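Local coordinates for protein malonate decarboxylase subunit alpha (Acinetobacter baumannii ATCC 17978, PDB 6MPR) that probably acts as the acyl-carrier-protein transferase of malonate decarboxylase, exchanging acetyl for malonyl on the carrier subunit before the malonyl thioester is decarboxylated, at residues A[103-107]-A[108-112]; A[127-131]-A[132-136]; A[474-478]-A[479-483]; A[516-520]-A[521-525]. One frame throughout, in Å; residues are numbered along the deposited sequence. Where two conformers were deposited one is given.

Contact 1: residues A[103-107]-A[108-112]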
loop_
_atom_site.group_PDB
_atom_site.type_symbol
_atom_site.label_atom_id
_atom_site.label_comp_id
_atom_site.label_asym_id
_atom_site.label_seq_id
_atom_site.Cartn_x
_atom_site.Cartn_y
_atom_site.Cartn_z
ATOM N N LEU A 103 -3.754 -25.866 10.467
ATOM C CA LEU A 103 -4.992 -26.036 11.202
ATOM C C LEU A 103 -4.835 -27.040 12.336
ATOM O O LEU A 103 -5.549 -26.938 13.340
ATOM C CB LEU A 103 -6.105 -26.415 10.223
ATOM C CG LEU A 103 -6.356 -25.271 9.229
ATOM C CD1 LEU A 103 -7.445 -25.600 8.223
ATOM C CD2 LEU A 103 -6.686 -23.973 9.961
ATOM N N ASP A 104 -3.875 -27.978 12.231
ATOM C CA ASP A 104 -3.595 -28.875 13.350
ATOM C C ASP A 104 -3.217 -28.100 14.616
ATOM O O ASP A 104 -3.484 -28.566 15.732
ATOM C CB ASP A 104 -2.471 -29.855 12.997
ATOM C CG ASP A 104 -2.836 -30.819 11.858
ATOM O OD1 ASP A 104 -4.014 -30.883 11.430
ATOM O OD2 ASP A 104 -1.915 -31.519 11.381
ATOM N N LEU A 105 -2.611 -26.914 14.469
ATOM C CA LEU A 105 -2.269 -26.107 15.647
ATOM C C LEU A 105 -3.494 -25.807 16.502
ATOM O O LEU A 105 -3.408 -25.762 17.737
ATOM C CB LEU A 105 -1.615 -24.793 15.224
ATOM C CG LEU A 105 -0.279 -24.895 14.503
ATOM C CD1 LEU A 105 0.090 -23.546 13.889
ATOM C CD2 LEU A 105 0.810 -25.397 15.470
ATOM N N PHE A 106 -4.637 -25.566 15.861
ATOM C CA PHE A 106 -5.844 -25.241 16.613
ATOM C C PHE A 106 -6.495 -26.489 17.175
ATOM O O PHE A 106 -6.904 -26.507 18.341
ATOM C CB PHE A 106 -6.801 -24.452 15.721
ATOM C CG PHE A 106 -6.200 -23.156 15.228
ATOM C CD1 PHE A 106 -5.422 -23.122 14.074
ATOM C CD2 PHE A 106 -6.382 -21.984 15.939
ATOM C CE1 PHE A 106 -4.847 -21.930 13.634
ATOM C CE2 PHE A 106 -5.818 -20.799 15.513
ATOM C CZ PHE A 106 -5.045 -20.770 14.346
ATOM N N GLU A 107 -6.570 -27.551 16.374
ATOM C CA GLU A 107 -7.062 -28.823 16.893
ATOM C C GLU A 107 -6.272 -29.269 18.113
ATOM O O GLU A 107 -6.847 -29.769 19.085
ATOM C CB GLU A 107 -6.997 -29.879 15.797
ATOM C CG GLU A 107 -7.707 -31.165 16.137
ATOM C CD GLU A 107 -7.735 -32.107 14.960
ATOM O OE1 GLU A 107 -7.616 -31.617 13.816
ATOM O OE2 GLU A 107 -7.867 -33.331 15.174
ATOM N N LYS A 108 -4.952 -29.073 18.095
ATOM C CA LYS A 108 -4.101 -29.577 19.168
ATOM C C LYS A 108 -4.042 -28.655 20.385
ATOM O O LYS A 108 -3.385 -29.006 21.371
ATOM C CB LYS A 108 -2.679 -29.817 18.638
ATOM C CG LYS A 108 -2.554 -30.972 17.658
ATOM C CD LYS A 108 -1.134 -31.135 17.145
ATOM C CE LYS A 108 -0.952 -32.508 16.508
ATOM N NZ LYS A 108 0.410 -32.688 15.952
ATOM N N GLY A 109 -4.685 -27.491 20.348
ATOM C CA GLY A 109 -4.646 -26.603 21.490
ATOM C C GLY A 109 -3.395 -25.769 21.594
ATOM O O GLY A 109 -3.142 -25.182 22.653
ATOM N N ILE A 110 -2.600 -25.705 20.528
ATOM C CA ILE A 110 -1.407 -24.866 20.523
ATOM C C ILE A 110 -1.771 -23.428 20.176
ATOM O O ILE A 110 -1.337 -22.483 20.845
ATOM C CB ILE A 110 -0.367 -25.446 19.549
ATOM C CG1 ILE A 110 0.125 -26.805 20.078
ATOM C CG2 ILE A 110 0.762 -24.444 19.327
ATOM C CD1 ILE A 110 0.869 -27.654 19.061
ATOM N N ALA A 111 -2.596 -23.254 19.150
ATOM C CA ALA A 111 -3.080 -21.953 18.708
ATOM C C ALA A 111 -4.560 -21.808 19.049
ATOM O O ALA A 111 -5.296 -22.799 19.117
ATOM C CB ALA A 111 -2.872 -21.777 17.201
ATOM N N ARG A 112 -4.996 -20.564 19.279
ATOM C CA ARG A 112 -6.413 -20.293 19.534
ATOM C C ARG A 112 -6.969 -19.237 18.584
ATOM O O ARG A 112 -8.060 -19.405 18.032
ATOM C CB ARG A 112 -6.639 -19.842 20.976
ATOM C CG ARG A 112 -8.067 -20.083 21.471
ATOM C CD ARG A 112 -8.332 -21.575 21.429
ATOM N NE ARG A 112 -9.505 -22.013 22.173
ATOM C CZ ARG A 112 -9.659 -23.251 22.637
ATOM N NH1 ARG A 112 -8.703 -24.156 22.449
ATOM N NH2 ARG A 112 -10.761 -23.585 23.299
HETATM O O HOH W 1 0.347 -31.674 12.650
#

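Contact 2: residues A[127-131]-A[132-136]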
loop_
_atom_site.group_PDB
_atom_site.type_symbol
_atom_site.label_atom_id
_atom_site.label_comp_id
_atom_site.label_asym_id
_atom_site.label_seq_id
_atom_site.Cartn_x
_atom_site.Cartn_y
_atom_site.Cartn_z
ATOM N N SER A 127 -14.232 -23.484 9.206
ATOM C CA SER A 127 -15.601 -23.414 9.712
ATOM C C SER A 127 -15.849 -24.459 10.789
ATOM O O SER A 127 -16.526 -24.184 11.785
ATOM C CB SER A 127 -16.610 -23.594 8.576
ATOM O OG SER A 127 -16.751 -22.390 7.840
ATOM N N GLN A 128 -15.318 -25.669 10.601
ATOM C CA GLN A 128 -15.558 -26.725 11.583
ATOM C C GLN A 128 -14.807 -26.446 12.882
ATOM O O GLN A 128 -15.326 -26.717 13.972
ATOM C CB GLN A 128 -15.164 -28.089 11.007
ATOM C CG GLN A 128 -15.544 -29.297 11.879
ATOM C CD GLN A 128 -17.048 -29.441 12.118
ATOM O OE1 GLN A 128 -17.489 -29.603 13.259
ATOM N NE2 GLN A 128 -17.835 -29.396 11.046
ATOM N N LEU A 129 -13.590 -25.897 12.791
ATOM C CA LEU A 129 -12.850 -25.566 14.011
ATOM C C LEU A 129 -13.519 -24.427 14.770
ATOM O O LEU A 129 -13.524 -24.415 16.008
ATOM C CB LEU A 129 -11.399 -25.214 13.682
ATOM C CG LEU A 129 -10.508 -26.400 13.305
ATOM C CD1 LEU A 129 -9.178 -25.930 12.723
ATOM C CD2 LEU A 129 -10.306 -27.339 14.502
ATOM N N ILE A 130 -14.092 -23.463 14.052
ATOM C CA ILE A 130 -14.865 -22.408 14.707
ATOM C C ILE A 130 -16.080 -23.000 15.417
ATOM O O ILE A 130 -16.345 -22.705 16.588
ATOM C CB ILE A 130 -15.286 -21.337 13.685
ATOM C CG1 ILE A 130 -14.077 -20.522 13.238
ATOM C CG2 ILE A 130 -16.365 -20.432 14.280
ATOM C CD1 ILE A 130 -14.284 -19.771 11.892
ATOM N N GLU A 131 -16.842 -23.841 14.709
ATOM C CA GLU A 131 -18.017 -24.461 15.315
ATOM C C GLU A 131 -17.645 -25.284 16.538
ATOM O O GLU A 131 -18.431 -25.368 17.489
ATOM C CB GLU A 131 -18.740 -25.332 14.288
ATOM C CG GLU A 131 -19.928 -26.103 14.845
ATOM C CD GLU A 131 -20.493 -27.094 13.844
ATOM O OE1 GLU A 131 -20.924 -26.657 12.756
ATOM O OE2 GLU A 131 -20.493 -28.310 14.139
ATOM N N ASP A 132 -16.463 -25.894 16.538
ATOM C CA ASP A 132 -16.012 -26.697 17.667
ATOM C C ASP A 132 -15.330 -25.872 18.749
ATOM O O ASP A 132 -14.888 -26.444 19.749
ATOM C CB ASP A 132 -15.065 -27.805 17.183
ATOM C CG ASP A 132 -15.791 -28.891 16.402
ATOM O OD1 ASP A 132 -17.016 -29.054 16.595
ATOM O OD2 ASP A 132 -15.141 -29.588 15.596
ATOM N N GLY A 133 -15.238 -24.554 18.582
ATOM C CA GLY A 133 -14.670 -23.710 19.615
ATOM C C GLY A 133 -13.162 -23.740 19.731
ATOM O O GLY A 133 -12.626 -23.244 20.728
ATOM N N LEU A 134 -12.457 -24.289 18.744
ATOM C CA LEU A 134 -11.005 -24.396 18.794
ATOM C C LEU A 134 -10.291 -23.299 18.019
ATOM O O LEU A 134 -9.070 -23.154 18.156
ATOM C CB LEU A 134 -10.567 -25.769 18.259
ATOM C CG LEU A 134 -11.046 -26.953 19.111
ATOM C CD1 LEU A 134 -10.765 -28.274 18.416
ATOM C CD2 LEU A 134 -10.396 -26.931 20.493
ATOM N N LEU A 135 -11.015 -22.514 17.229
ATOM C CA LEU A 135 -10.415 -21.467 16.416
ATOM C C LEU A 135 -11.272 -20.222 16.557
ATOM O O LEU A 135 -12.489 -20.284 16.362
ATOM C CB LEU A 135 -10.307 -21.908 14.943
ATOM C CG LEU A 135 -9.551 -20.983 13.975
ATOM C CD1 LEU A 135 -8.925 -21.746 12.813
ATOM C CD2 LEU A 135 -10.476 -19.903 13.416
ATOM N N GLU A 136 -10.644 -19.106 16.923
ATOM C CA GLU A 136 -11.319 -17.819 17.086
ATOM C C GLU A 136 -10.789 -16.887 16.003
ATOM O O GLU A 136 -9.620 -16.495 16.047
ATOM C CB GLU A 136 -11.061 -17.240 18.476
ATOM C CG GLU A 136 -11.580 -18.117 19.628
ATOM C CD GLU A 136 -11.101 -17.671 21.015
ATOM O OE1 GLU A 136 -10.520 -16.569 21.147
ATOM O OE2 GLU A 136 -11.303 -18.442 21.980
HETATM O O HOH W 2 -14.553 -20.754 17.991
#

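Contact 3: residues A[474-478]-A[479-483]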
loop_
_atom_site.group_PDB
_atom_site.type_symbol
_atom_site.label_atom_id
_atom_site.label_comp_id
_atom_site.label_asym_id
_atom_site.label_seq_id
_atom_site.Cartn_x
_atom_site.Cartn_y
_atom_site.Cartn_z
ATOM N N HIS A 474 -16.817 -3.278 -14.763
ATOM C CA HIS A 474 -17.162 -4.118 -15.909
ATOM C C HIS A 474 -17.537 -5.513 -15.432
ATOM O O HIS A 474 -16.757 -6.138 -14.707
ATOM C CB HIS A 474 -15.986 -4.249 -16.887
ATOM C CG HIS A 474 -15.565 -2.959 -17.526
ATOM N ND1 HIS A 474 -14.859 -1.986 -16.847
ATOM C CD2 HIS A 474 -15.753 -2.485 -18.782
ATOM C CE1 HIS A 474 -14.606 -0.978 -17.666
ATOM N NE2 HIS A 474 -15.147 -1.252 -18.844
ATOM N N LEU A 475 -18.686 -6.025 -15.884
ATOM C CA LEU A 475 -19.070 -7.427 -15.703
ATOM C C LEU A 475 -18.996 -8.132 -17.051
ATOM O O LEU A 475 -19.707 -7.752 -17.984
ATOM C CB LEU A 475 -20.482 -7.551 -15.127
ATOM C CG LEU A 475 -21.012 -8.971 -14.911
ATOM C CD1 LEU A 475 -20.116 -9.759 -13.935
ATOM C CD2 LEU A 475 -22.428 -8.915 -14.388
ATOM N N LEU A 476 -18.165 -9.172 -17.148
ATOM C CA LEU A 476 -17.923 -9.881 -18.400
ATOM C C LEU A 476 -18.272 -11.352 -18.219
ATOM O O LEU A 476 -17.662 -12.035 -17.387
ATOM C CB LEU A 476 -16.461 -9.722 -18.820
ATOM C CG LEU A 476 -15.933 -10.669 -19.885
ATOM C CD1 LEU A 476 -16.763 -10.536 -21.147
ATOM C CD2 LEU A 476 -14.462 -10.364 -20.147
ATOM N N THR A 477 -19.248 -11.839 -18.994
ATOM C CA THR A 477 -19.633 -13.249 -18.993
ATOM C C THR A 477 -19.530 -13.795 -20.410
ATOM O O THR A 477 -19.197 -13.069 -21.355
ATOM C CB THR A 477 -21.065 -13.465 -18.471
ATOM O OG1 THR A 477 -22.001 -13.065 -19.484
ATOM C CG2 THR A 477 -21.321 -12.676 -17.199
ATOM N N GLU A 478 -19.864 -15.080 -20.571
ATOM C CA GLU A 478 -19.913 -15.636 -21.916
ATOM C C GLU A 478 -21.052 -15.038 -22.737
ATOM O O GLU A 478 -21.090 -15.235 -23.957
ATOM C CB GLU A 478 -20.003 -17.171 -21.852
ATOM C CG GLU A 478 -21.388 -17.762 -21.581
ATOM C CD GLU A 478 -21.744 -17.855 -20.108
ATOM O OE1 GLU A 478 -21.058 -17.225 -19.269
ATOM O OE2 GLU A 478 -22.731 -18.565 -19.787
ATOM N N GLU A 479 -21.942 -14.272 -22.105
ATOM C CA GLU A 479 -23.016 -13.572 -22.795
ATOM C C GLU A 479 -22.623 -12.188 -23.300
ATOM O O GLU A 479 -23.222 -11.705 -24.262
ATOM C CB GLU A 479 -24.224 -13.444 -21.863
ATOM C CG GLU A 479 -24.847 -14.773 -21.512
ATOM C CD GLU A 479 -25.728 -15.279 -22.629
ATOM O OE1 GLU A 479 -26.909 -14.858 -22.678
ATOM O OE2 GLU A 479 -25.235 -16.069 -23.466
ATOM N N GLY A 480 -21.649 -11.529 -22.687
ATOM C CA GLY A 480 -21.278 -10.194 -23.106
ATOM C C GLY A 480 -20.747 -9.389 -21.931
ATOM O O GLY A 480 -20.418 -9.942 -20.893
ATOM N N ILE A 481 -20.659 -8.072 -22.127
ATOM C CA ILE A 481 -20.119 -7.159 -21.125
ATOM C C ILE A 481 -21.220 -6.199 -20.702
ATOM O O ILE A 481 -21.896 -5.608 -21.549
ATOM C CB ILE A 481 -18.908 -6.363 -21.649
ATOM C CG1 ILE A 481 -17.799 -7.288 -22.154
ATOM C CG2 ILE A 481 -18.357 -5.441 -20.555
ATOM C CD1 ILE A 481 -16.713 -6.542 -22.902
ATOM N N ALA A 482 -21.379 -6.023 -19.394
ATOM C CA ALA A 482 -22.179 -4.936 -18.848
ATOM C C ALA A 482 -21.215 -3.850 -18.385
ATOM O O ALA A 482 -20.344 -4.109 -17.543
ATOM C CB ALA A 482 -23.066 -5.422 -17.695
ATOM N N TYR A 483 -21.340 -2.649 -18.959
ATOM C CA TYR A 483 -20.465 -1.531 -18.585
ATOM C C TYR A 483 -21.045 -0.820 -17.363
ATOM O O TYR A 483 -21.558 0.297 -17.435
ATOM C CB TYR A 483 -20.274 -0.568 -19.753
ATOM C CG TYR A 483 -19.499 -1.145 -20.916
ATOM C CD1 TYR A 483 -18.125 -1.366 -20.824
ATOM C CD2 TYR A 483 -20.134 -1.455 -22.115
ATOM C CE1 TYR A 483 -17.410 -1.893 -21.887
ATOM C CE2 TYR A 483 -19.425 -1.977 -23.189
ATOM C CZ TYR A 483 -18.065 -2.201 -23.063
ATOM O OH TYR A 483 -17.367 -2.721 -24.129
#

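Contact 4: residues A[516-520]-A[521-525]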
loop_
_atom_site.group_PDB
_atom_site.type_symbol
_atom_site.label_atom_id
_atom_site.label_comp_id
_atom_site.label_asym_id
_atom_site.label_seq_id
_atom_site.Cartn_x
_atom_site.Cartn_y
_atom_site.Cartn_z
ATOM N N ALA A 516 -32.556 -4.906 -25.378
ATOM C CA ALA A 516 -32.330 -4.240 -26.657
ATOM C C ALA A 516 -31.949 -2.776 -26.457
ATOM O O ALA A 516 -31.034 -2.270 -27.114
ATOM C CB ALA A 516 -33.570 -4.355 -27.547
ATOM N N ARG A 517 -32.651 -2.083 -25.561
ATOM C CA ARG A 517 -32.346 -0.683 -25.281
ATOM C C ARG A 517 -30.925 -0.521 -24.738
ATOM O O ARG A 517 -30.162 0.339 -25.197
ATOM C CB ARG A 517 -33.381 -0.140 -24.301
ATOM C CG ARG A 517 -33.668 1.340 -24.424
ATOM C CD ARG A 517 -33.103 2.082 -23.248
ATOM N NE ARG A 517 -33.595 1.538 -21.988
ATOM C CZ ARG A 517 -32.954 1.662 -20.833
ATOM N NH1 ARG A 517 -31.796 2.308 -20.790
ATOM N NH2 ARG A 517 -33.463 1.133 -19.729
ATOM N N LEU A 518 -30.550 -1.351 -23.761
ATOM C CA LEU A 518 -29.208 -1.273 -23.184
ATOM C C LEU A 518 -28.124 -1.527 -24.231
ATOM O O LEU A 518 -27.055 -0.905 -24.190
ATOM C CB LEU A 518 -29.080 -2.269 -22.034
ATOM C CG LEU A 518 -29.978 -2.040 -20.812
ATOM C CD1 LEU A 518 -29.818 -3.163 -19.772
ATOM C CD2 LEU A 518 -29.671 -0.688 -20.185
ATOM N N ARG A 519 -28.370 -2.451 -25.164
ATOM C CA ARG A 519 -27.414 -2.683 -26.242
ATOM C C ARG A 519 -27.371 -1.493 -27.200
ATOM O O ARG A 519 -26.288 -1.074 -27.625
ATOM C CB ARG A 519 -27.765 -3.969 -26.997
ATOM C CG ARG A 519 -27.537 -5.257 -26.187
ATOM C CD ARG A 519 -27.880 -6.506 -26.994
ATOM N NE ARG A 519 -27.175 -6.541 -28.275
ATOM C CZ ARG A 519 -27.537 -7.302 -29.306
ATOM N NH1 ARG A 519 -26.845 -7.269 -30.444
ATOM N NH2 ARG A 519 -28.603 -8.081 -29.201
ATOM N N ARG A 520 -28.532 -0.932 -27.544
ATOM C CA ARG A 520 -28.540 0.228 -28.435
ATOM C C ARG A 520 -27.744 1.384 -27.837
ATOM O O ARG A 520 -26.990 2.062 -28.543
ATOM C CB ARG A 520 -29.973 0.669 -28.735
ATOM C CG ARG A 520 -30.036 1.987 -29.521
ATOM C CD ARG A 520 -31.435 2.371 -29.972
ATOM N NE ARG A 520 -32.436 2.380 -28.906
ATOM C CZ ARG A 520 -32.554 3.316 -27.963
ATOM N NH1 ARG A 520 -31.705 4.342 -27.898
ATOM N NH2 ARG A 520 -33.526 3.213 -27.065
ATOM N N GLU A 521 -27.885 1.607 -26.533
ATOM C CA GLU A 521 -27.209 2.708 -25.859
ATOM C C GLU A 521 -25.744 2.416 -25.549
ATOM O O GLU A 521 -25.045 3.300 -25.032
ATOM C CB GLU A 521 -27.969 3.056 -24.574
ATOM C CG GLU A 521 -29.420 3.479 -24.851
ATOM C CD GLU A 521 -30.158 3.933 -23.601
ATOM O OE1 GLU A 521 -29.637 3.727 -22.489
ATOM O OE2 GLU A 521 -31.264 4.497 -23.734
ATOM N N GLY A 522 -25.259 1.215 -25.862
ATOM C CA GLY A 522 -23.877 0.859 -25.602
ATOM C C GLY A 522 -23.565 0.453 -24.180
ATOM O O GLY A 522 -22.388 0.273 -23.856
ATOM N N LEU A 523 -24.583 0.266 -23.330
ATOM C CA LEU A 523 -24.363 -0.118 -21.937
ATOM C C LEU A 523 -24.129 -1.617 -21.767
ATOM O O LEU A 523 -23.527 -2.038 -20.768
ATOM C CB LEU A 523 -25.560 0.316 -21.095
ATOM C CG LEU A 523 -25.793 1.817 -20.964
ATOM C CD1 LEU A 523 -27.138 2.063 -20.289
ATOM C CD2 LEU A 523 -24.680 2.422 -20.152
ATOM N N VAL A 524 -24.611 -2.423 -22.706
ATOM C CA VAL A 524 -24.350 -3.851 -22.774
ATOM C C VAL A 524 -23.871 -4.152 -24.183
ATOM O O VAL A 524 -24.414 -3.609 -25.148
ATOM C CB VAL A 524 -25.617 -4.671 -22.441
ATOM C CG1 VAL A 524 -25.412 -6.144 -22.757
ATOM C CG2 VAL A 524 -25.999 -4.472 -20.976
ATOM N N VAL A 525 -22.862 -5.009 -24.309
ATOM C CA VAL A 525 -22.426 -5.511 -25.601
ATOM C C VAL A 525 -22.456 -7.032 -25.586
ATOM O O VAL A 525 -21.907 -7.669 -24.681
ATOM C CB VAL A 525 -21.025 -4.997 -25.999
ATOM C CG1 VAL A 525 -21.072 -3.517 -26.309
ATOM C CG2 VAL A 525 -20.004 -5.294 -24.916
HETATM O O HOH W 3 -24.032 -2.394 -27.654
#

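Contact 1: residues A[103-107]-A[108-112]
The ring of Phe106 receives the methyl of Ala111 over one face, CB standing 3.7 Å from the ring centroid and 16° off the normal, a CH-pi contact displaced toward the rim at CE2. At the ring's edge, near its plane, lie the carbonyl oxygen of Leu103, one turn earlier in the helix, and the carbonyl carbon of Arg112. The ring is brought under the returning chain because CG stands anti to the carbonyl carbon (chi1 -60°), and Phe106 CA makes a C-H...O contact with Ala111 O at 3.5 Å. Beside it, Leu105 offers CB to the Ala111 methyl, while its CD2 branch crosses CG2 of Ile110 at 4.0 Å.

Backbone bonds fix this turn. Leu105 O is gripped twice: Ile110 N approaches nearly along the C=O axis at 2.9 Å, and Ala111 N comes from above the carbonyl plane at 3.0 Å, its N-H almost straight. Gly109 N reaches Phe106 O, again from above the plane, and Lys108 N bonds to Asp104 O in the helical pattern. On the outer side, a water donates to Asp104 OD2 and weakly accepts from Lys108 NZ; the stronger partners of these side chains are Arg125, which pairs with Asp104 and Glu107, and Ala80 O, which takes the lysine. Gly109, with phi 81°, completes a Schellman motif that ends helix 100-107 and turns the chain directly into strand 111-116 of the parallel sheet, as in an alpha/beta fold.

Contact 2: residues A[127-131]-A[132-136]
Leu129 and Leu135 meet at their CB atoms, 3.7 Å apart, with the two side chains crossing at about a right angle. On one flank of this pair Leu129 CD2 touches Leu134 CD1; on the other, CG1 of Ile130 rests 3.7 Å from the CD2 branch of Leu135. That branch is carried back to the helix because CG of Leu135 lies opposite its own backbone N (chi1 -173°). Ile130 also directs its CA-H at Leu135 O.

The backbone of the turn holds these groups in place. Asp132 N bonds to Gln128 O, and Leu134 N to Leu129 O at 2.9 Å, the donor tilted modestly from the carbonyl plane; Leu135 N adds a weak bond to the same oxygen at 3.4 Å. Gly133 N comes to Ile130 O from above its carbonyl plane at 2.9 Å, and the positive phi of Gly133 makes the turn a Schellman motif at the end of helix 125-131. Further out, Leu103 and Phe106 of helix 100-107 pack on Leu129, and Leu114 on Leu135.

One water donates to both Ile130 O, at 3.0 Å, and Leu135 O, at 2.7 Å, bridging the helix end to the outgoing chain. Outside, Glu131 OE2 and Asp132 OD1 are 4.3 Å apart; beside the carbonyl end of a helix such negative charge would probably be somewhat unfavourable, and cohesion here probably owes more to Ile130, the leucines, the backbone bonds and the water.

Contact 3: residues A[474-478]-A[479-483]
Thr477 turns OG1 into the crowded position between its backbone N and carbonyl carbon (chi1 75°), which lets OG1 accept a hydrogen bond from Glu479 N at 2.9 Å. Leu476, with CG anti to the backbone N (chi1 165°), sends CD1 across to CG1 of Ile481, a less certain contact because it holds for one of two leucine conformers. At the open end of the hairpin, His474 and Tyr483 meet rim to rim: CD2 of the imidazole lies 3.3 Å from CD1 of the phenol ring, near the latter's plane, and the ring planes stand 81° apart, neither ring over the other's face. Ile481 CG2 sits over one face of the tyrosine.

Between these groups runs the antiparallel ladder. Leu475 and Ala482 form a hydrogen-bonded pair, Leu475 N to Ala482 O at 3.0 Å and Ala482 N to Leu475 O at 2.8 Å, both in the carbonyl planes; Leu476 and Ile481 are the non-hydrogen-bonded pair that follows. At the tight end Thr477 N reaches Gly480 O at 2.9 Å, and Gly480 N returns to Thr477 O from above its plane.

The face carrying Leu476 and Ile481 lies on helix 244-261, where Tyr483 OH bonds to Gly256 O and its ring makes a cation-pi contact with Lys260. Glu478 bonds to Thr436. The buried Thr477 hydroxyl is used both ways, accepting from the turn's Glu479 N and donating to Val500 O outside the hairpin.

Contact 4: residues A[516-520]-A[521-525]
A Schellman motif closes helix 512-520, with Gly522, at positive phi, as the first residue to leave helical geometry before the chain enters strand 524-525. Its two defining bonds run from Leu523 N to Leu518 O, at 2.9 Å and close to the line of the carbonyl, and from Gly522 N to Arg519 O. Leu518 O accepts a further bond from Val524 N, at 3.2 Å from above the plane, while Glu521 N to Arg517 O is an ordinary helical bond.

Over the surface side of this turn Arg517 and Glu521 form a salt bridge, NH1 to OE1 at 3.1 Å. The oxygen lies in the guanidinium plane, at its edge, yet NH1 lies 49° out of the carboxylate plane, and the two flat groups are turned 58° against each other. The arginine gets there by folding: its chain bends at chi2 (-109°) and again at chi3, which lays CD alongside OE2 of Glu521. Glu521 OE2 lies well out of the Arg520 guanidinium plane, 4.2 Å from Arg520 NH1, so only charge would act between them.

On the inner side Leu518 CD2 packs on Leu523 CD1 at 3.7 Å, and Leu518 CB on the CG2 branch of Val524. Arg519 directs its CA-H at Val524 O, and a water donates to both Arg519 O and Val524 O. Arg519's guanidinium pairs with Asp529 beyond the strand. Leu518, Leu523 and Val524 pack on Met496 and Ala499 of helix 490-499, while strand 524-525 lies beside strand 480-482 at the outer side of the mixed sheet.

Contacts 1, 2 and 4 are partly buried helix ends, each a glycine-closed Schellman turn leading toward a strand; contact 3 is a buried hairpin. Contacts 1 and 2 lead into neighbouring strands of the parallel sheet, where Arg112 O probably bonds to Glu136 N and Phe106 packs against the leucines of the second turn. Contacts 3 and 4 share the mixed sheet. The two pairs are remote: the centres of contacts 1 and 4 are about 54 Å apart. Contact 1 adds an aromatic face and contact 4 a surface-side salt bridge; contact 2 has neither, relying on aliphatic packing, but shares with contact 4 a water bridging helix end and outgoing chain. Contact 3 relies on a strand ladder and a threonine hydroxyl.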